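Local coordinates for protein nitrate reductase (Ulva prolifera, PDB 5YLY) that probably catalyses the NADH-dependent reduction of nitrate to nitrite, the first step of nitrate assimilation, and carries FAD in its cytochrome b5 reductase domain, at residues 27-41 and 128-141. Numbering follows the deposited sequence.
Sequences FLNPKKQKAAELKEK and EALEVGDTVEVKGP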
loop_
_atom_site.group_PDB
_atom_site.type_symbol
_atom_site.label_atom_id
_atom_site.label_comp_id
_atom_site.label_asym_id
_atom_site.label_seq_id
_atom_site.Cartn_x
_atom_site.Cartn_y
_atom_site.Cartn_z
ATOM N N PHE A 27 -0.555 0.679 20.508
ATOM C CA PHE A 27 0.855 1.007 20.368
ATOM C C PHE A 27 1.016 2.392 19.729
ATOM O O PHE A 27 1.732 3.225 20.282
ATOM C CB PHE A 27 1.566 -0.035 19.522
ATOM C CG PHE A 27 3.006 0.288 19.185
ATOM C CD1 PHE A 27 4.020 0.044 20.098
ATOM C CD2 PHE A 27 3.354 0.775 17.931
ATOM C CE1 PHE A 27 5.353 0.314 19.783
ATOM C CE2 PHE A 27 4.702 1.005 17.603
ATOM C CZ PHE A 27 5.688 0.768 18.534
ATOM N N LEU A 28 0.357 2.644 18.584
ATOM C CA LEU A 28 0.488 3.926 17.893
ATOM C C LEU A 28 -0.078 5.107 18.664
ATOM O O LEU A 28 -1.212 5.066 19.168
ATOM C CB LEU A 28 -0.082 3.884 16.478
ATOM C CG LEU A 28 0.605 2.923 15.509
ATOM C CD1 LEU A 28 -0.193 2.834 14.258
ATOM C CD2 LEU A 28 2.069 3.348 15.227
ATOM N N ASN A 29 0.751 6.153 18.769
ATOM C CA ASN A 29 0.412 7.399 19.459
ATOM C C ASN A 29 0.915 8.520 18.558
ATOM O O ASN A 29 2.123 8.646 18.364
ATOM C CB ASN A 29 1.053 7.461 20.848
ATOM C CG ASN A 29 0.690 8.709 21.606
ATOM O OD1 ASN A 29 0.268 9.713 21.024
ATOM N ND2 ASN A 29 0.892 8.691 22.911
ATOM N N PRO A 30 -0.001 9.290 17.936
ATOM C CA PRO A 30 0.430 10.295 16.953
ATOM C C PRO A 30 1.309 11.419 17.508
ATOM O O PRO A 30 1.917 12.140 16.721
ATOM C CB PRO A 30 -0.898 10.817 16.387
ATOM C CG PRO A 30 -1.893 10.581 17.495
ATOM C CD PRO A 30 -1.477 9.248 18.034
ATOM N N LYS A 31 1.420 11.528 18.840
ATOM C CA LYS A 31 2.212 12.564 19.505
ATOM C C LYS A 31 3.582 12.030 19.895
ATOM O O LYS A 31 4.397 12.806 20.410
ATOM C CB LYS A 31 1.519 13.012 20.803
ATOM C CG LYS A 31 0.115 13.570 20.667
ATOM C CD LYS A 31 -0.271 14.144 22.018
ATOM C CE LYS A 31 -1.751 14.285 22.217
ATOM N NZ LYS A 31 -2.064 14.594 23.636
ATOM N N LYS A 32 3.815 10.699 19.730
ATOM C CA LYS A 32 5.044 10.093 20.212
ATOM C C LYS A 32 5.783 9.221 19.212
ATOM O O LYS A 32 5.171 8.579 18.351
ATOM C CB LYS A 32 4.760 9.257 21.469
ATOM C CG LYS A 32 4.350 10.061 22.693
ATOM C CD LYS A 32 4.277 9.210 23.940
ATOM C CE LYS A 32 4.104 10.079 25.160
ATOM N NZ LYS A 32 4.205 9.292 26.414
ATOM N N GLN A 33 7.122 9.187 19.376
ATOM C CA GLN A 33 8.015 8.291 18.633
ATOM C C GLN A 33 8.083 7.076 19.548
ATOM O O GLN A 33 8.475 7.202 20.718
ATOM C CB GLN A 33 9.420 8.904 18.457
ATOM C CG GLN A 33 9.472 10.127 17.538
ATOM C CD GLN A 33 9.198 9.817 16.076
ATOM O OE1 GLN A 33 9.152 8.666 15.637
ATOM N NE2 GLN A 33 9.017 10.859 15.286
ATOM N N LYS A 34 7.615 5.924 19.057
ATOM C CA LYS A 34 7.597 4.724 19.893
ATOM C C LYS A 34 8.534 3.685 19.362
ATOM O O LYS A 34 8.500 3.386 18.177
ATOM C CB LYS A 34 6.165 4.200 20.070
ATOM C CG LYS A 34 5.371 5.209 20.956
ATOM C CD LYS A 34 4.108 4.679 21.545
ATOM C CE LYS A 34 4.272 3.716 22.692
ATOM N NZ LYS A 34 2.951 3.153 23.082
ATOM N N ALA A 35 9.421 3.196 20.219
ATOM C CA ALA A 35 10.416 2.205 19.810
ATOM C C ALA A 35 9.764 0.851 19.474
ATOM O O ALA A 35 8.823 0.436 20.144
ATOM C CB ALA A 35 11.440 2.040 20.915
ATOM N N ALA A 36 10.252 0.184 18.430
ATOM C CA ALA A 36 9.762 -1.146 18.049
ATOM C C ALA A 36 11.004 -1.966 17.750
ATOM O O ALA A 36 11.874 -1.515 17.005
ATOM C CB ALA A 36 8.886 -1.058 16.806
ATOM N N GLU A 37 11.082 -3.167 18.319
ATOM C CA GLU A 37 12.237 -4.029 18.163
ATOM C C GLU A 37 12.058 -5.030 17.045
ATOM O O GLU A 37 11.009 -5.666 16.958
ATOM C CB GLU A 37 12.495 -4.753 19.490
ATOM C CG GLU A 37 13.827 -5.478 19.527
ATOM C CD GLU A 37 14.029 -6.230 20.825
ATOM O OE1 GLU A 37 14.407 -5.584 21.827
ATOM O OE2 GLU A 37 13.741 -7.448 20.860
ATOM N N LEU A 38 13.085 -5.206 16.223
ATOM C CA LEU A 38 13.021 -6.176 15.136
ATOM C C LEU A 38 13.050 -7.593 15.715
ATOM O O LEU A 38 13.996 -7.956 16.417
ATOM C CB LEU A 38 14.192 -5.950 14.170
ATOM C CG LEU A 38 14.170 -6.809 12.875
ATOM C CD1 LEU A 38 12.857 -6.595 12.068
ATOM C CD2 LEU A 38 15.415 -6.507 11.995
ATOM N N LYS A 39 12.007 -8.382 15.415
ATOM C CA LYS A 39 11.843 -9.766 15.882
ATOM C C LYS A 39 12.256 -10.806 14.841
ATOM O O LYS A 39 12.755 -11.853 15.218
ATOM C CB LYS A 39 10.397 -10.032 16.364
ATOM C CG LYS A 39 9.938 -9.104 17.509
ATOM C CD LYS A 39 10.732 -9.371 18.786
ATOM C CE LYS A 39 10.223 -8.522 19.946
ATOM N NZ LYS A 39 10.744 -9.020 21.251
ATOM N N GLU A 40 12.027 -10.536 13.536
ATOM C CA GLU A 40 12.406 -11.441 12.451
ATOM C C GLU A 40 12.662 -10.623 11.228
ATOM O O GLU A 40 12.005 -9.613 11.055
ATOM C CB GLU A 40 11.261 -12.446 12.115
ATOM C CG GLU A 40 10.858 -13.337 13.280
ATOM C CD GLU A 40 9.874 -14.433 12.926
ATOM O OE1 GLU A 40 8.678 -14.344 13.296
ATOM O OE2 GLU A 40 10.308 -15.392 12.260
ATOM N N LYS A 41 13.575 -11.090 10.355
ATOM C CA LYS A 41 13.879 -10.403 9.088
ATOM C C LYS A 41 13.890 -11.526 8.072
ATOM O O LYS A 41 14.768 -12.393 8.120
ATOM C CB LYS A 41 15.259 -9.710 9.168
ATOM C CG LYS A 41 15.641 -9.011 7.856
ATOM C CD LYS A 41 16.871 -8.102 7.996
ATOM C CE LYS A 41 18.154 -8.851 8.024
ATOM N NZ LYS A 41 19.313 -7.922 7.917
ATOM N N GLU A 128 17.358 -2.927 5.695
ATOM C CA GLU A 128 18.009 -4.187 5.293
ATOM C C GLU A 128 19.265 -4.489 6.137
ATOM O O GLU A 128 19.564 -5.658 6.389
ATOM C CB GLU A 128 18.350 -4.158 3.780
ATOM C CG GLU A 128 18.906 -5.477 3.222
ATOM C CD GLU A 128 17.995 -6.689 3.280
ATOM O OE1 GLU A 128 16.778 -6.527 3.518
ATOM O OE2 GLU A 128 18.499 -7.812 3.047
ATOM N N ALA A 129 19.973 -3.439 6.605
ATOM C CA ALA A 129 21.182 -3.641 7.406
ATOM C C ALA A 129 20.857 -3.967 8.871
ATOM O O ALA A 129 21.756 -4.377 9.607
ATOM C CB ALA A 129 22.098 -2.421 7.310
ATOM N N LEU A 130 19.567 -3.834 9.290
ATOM C CA LEU A 130 19.205 -4.131 10.684
ATOM C C LEU A 130 19.361 -5.579 11.034
ATOM O O LEU A 130 19.138 -6.439 10.186
ATOM C CB LEU A 130 17.762 -3.741 10.998
ATOM C CG LEU A 130 17.364 -2.270 10.924
ATOM C CD1 LEU A 130 15.950 -2.119 11.309
ATOM C CD2 LEU A 130 18.258 -1.376 11.842
ATOM N N GLU A 131 19.762 -5.851 12.281
ATOM C CA GLU A 131 19.848 -7.224 12.776
ATOM C C GLU A 131 18.696 -7.398 13.769
ATOM O O GLU A 131 18.246 -6.408 14.351
ATOM C CB GLU A 131 21.192 -7.515 13.460
ATOM C CG GLU A 131 22.391 -7.493 12.507
ATOM C CD GLU A 131 22.419 -8.539 11.402
ATOM O OE1 GLU A 131 21.721 -9.573 11.510
ATOM O OE2 GLU A 131 23.177 -8.335 10.429
ATOM N N VAL A 132 18.196 -8.632 13.939
ATOM C CA VAL A 132 17.143 -8.912 14.919
ATOM C C VAL A 132 17.654 -8.398 16.265
ATOM O O VAL A 132 18.842 -8.596 16.607
ATOM C CB VAL A 132 16.824 -10.440 14.928
ATOM C CG1 VAL A 132 16.066 -10.862 16.199
ATOM C CG2 VAL A 132 16.043 -10.831 13.667
ATOM N N GLY A 133 16.793 -7.673 16.968
ATOM C CA GLY A 133 17.138 -7.060 18.250
ATOM C C GLY A 133 17.366 -5.562 18.133
ATOM O O GLY A 133 17.326 -4.856 19.146
ATOM N N ASP A 134 17.618 -5.053 16.900
ATOM C CA ASP A 134 17.800 -3.609 16.664
ATOM C C ASP A 134 16.419 -2.956 16.709
ATOM O O ASP A 134 15.403 -3.642 16.522
ATOM C CB ASP A 134 18.444 -3.343 15.284
ATOM C CG ASP A 134 19.887 -3.772 15.161
ATOM O OD1 ASP A 134 20.480 -4.175 16.197
ATOM O OD2 ASP A 134 20.432 -3.730 14.015
ATOM N N THR A 135 16.373 -1.639 16.927
ATOM C CA THR A 135 15.093 -0.945 17.014
ATOM C C THR A 135 14.941 0.173 16.002
ATOM O O THR A 135 15.922 0.672 15.455
ATOM C CB THR A 135 14.923 -0.349 18.436
ATOM O OG1 THR A 135 15.950 0.630 18.639
ATOM C CG2 THR A 135 14.967 -1.411 19.539
ATOM N N VAL A 136 13.684 0.580 15.775
ATOM C CA VAL A 136 13.322 1.738 14.962
ATOM C C VAL A 136 12.312 2.520 15.793
ATOM O O VAL A 136 11.772 1.995 16.771
ATOM C CB VAL A 136 12.726 1.399 13.571
ATOM C CG1 VAL A 136 13.718 0.635 12.694
ATOM C CG2 VAL A 136 11.366 0.674 13.698
ATOM N N GLU A 137 12.026 3.754 15.392
ATOM C CA GLU A 137 11.003 4.541 16.073
ATOM C C GLU A 137 9.832 4.663 15.167
ATOM O O GLU A 137 9.998 4.814 13.959
ATOM C CB GLU A 137 11.533 5.908 16.514
ATOM C CG GLU A 137 12.386 5.788 17.758
ATOM C CD GLU A 137 12.853 7.102 18.340
ATOM O OE1 GLU A 137 12.923 8.099 17.587
ATOM O OE2 GLU A 137 13.173 7.128 19.551
ATOM N N VAL A 138 8.623 4.554 15.742
ATOM C CA VAL A 138 7.388 4.556 14.963
ATOM C C VAL A 138 6.447 5.660 15.400
ATOM O O VAL A 138 6.102 5.730 16.578
ATOM C CB VAL A 138 6.691 3.160 15.038
ATOM C CG1 VAL A 138 5.510 3.092 14.080
ATOM C CG2 VAL A 138 7.684 2.034 14.732
ATOM N N LYS A 139 5.970 6.465 14.439
ATOM C CA LYS A 139 4.988 7.516 14.729
ATOM C C LYS A 139 3.756 7.348 13.846
ATOM O O LYS A 139 3.856 7.255 12.619
ATOM C CB LYS A 139 5.603 8.933 14.584
ATOM C CG LYS A 139 4.589 10.048 14.897
ATOM C CD LYS A 139 5.213 11.444 15.018
ATOM C CE LYS A 139 5.700 11.707 16.419
ATOM N NZ LYS A 139 6.046 13.142 16.621
ATOM N N GLY A 140 2.597 7.360 14.467
ATOM C CA GLY A 140 1.354 7.221 13.721
ATOM C C GLY A 140 0.160 7.174 14.636
ATOM O O GLY A 140 0.338 7.227 15.844
ATOM N N PRO A 141 -1.064 7.018 14.100
ATOM C CA PRO A 141 -1.387 6.895 12.667
ATOM C C PRO A 141 -1.285 8.198 11.903
ATOM O O PRO A 141 -1.462 9.280 12.470
ATOM C CB PRO A 141 -2.827 6.339 12.658
ATOM C CG PRO A 141 -3.282 6.266 14.106
ATOM C CD PRO A 141 -2.273 6.999 14.940
HETATM O O HOH W 1 3.413 6.312 17.636
HETATM O O HOH W 2 3.649 14.619 16.649
HETATM O O HOH W 3 7.509 12.899 19.510
HETATM O O HOH W 4 21.176 -10.009 8.705
HETATM O O HOH W 5 20.230 -8.767 5.038
#
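V138 suits its place by its beta-branching: the two methyls leave CB on different sides, CG1 meeting L28 CD2 at 3.6 Å and CG2 reaching A36 CB at 3.9 Å. F27 meets V138 CB with its ring edge, through CE2, the two side chains crossing at about a right angle. G140 suits the adjoining place, since a CB there would lie against L28 CD2. These are the closely packed, buried residues. Strands 34-41 and 135-141 pair antiparallel, with reciprocal backbone bonds at K34-V138 and A36-V136, as neighbours in the six-stranded antiparallel sheet of the FAD-binding domain of a ferredoxin-reductase-like flavoprotein. Beyond the last pair, a type II turn from E131 to D134 continues the ladder: L38 N gives D134 O an almost straight bond (178°) and L38 O accepts from G133 N. G133 has backbone angles that call for glycine, and L38 lays CD2 against L130 CB (3.8 Å). The solvent side is looser: Q33 crosses the chain of K139, NE2 lying 3.6 Å from CE, and waters link K139 NZ to P30 O and K31 O. Beside helix 122-129, the long, flexible chain of K41, with CG anti to the backbone nitrogen (chi1 178°) and a bend at chi3, brings NZ to E128 O and L130 O, each 2.7 Å away, its ammonium able to give to both and to water. E128 OE1 is hydrogen-bonded to T49 OG1, while OE2 meets NZ through a water. A methionine in place of K41 would probably leave both carbonyls without their shared donor and lose the water links to E128 and E131.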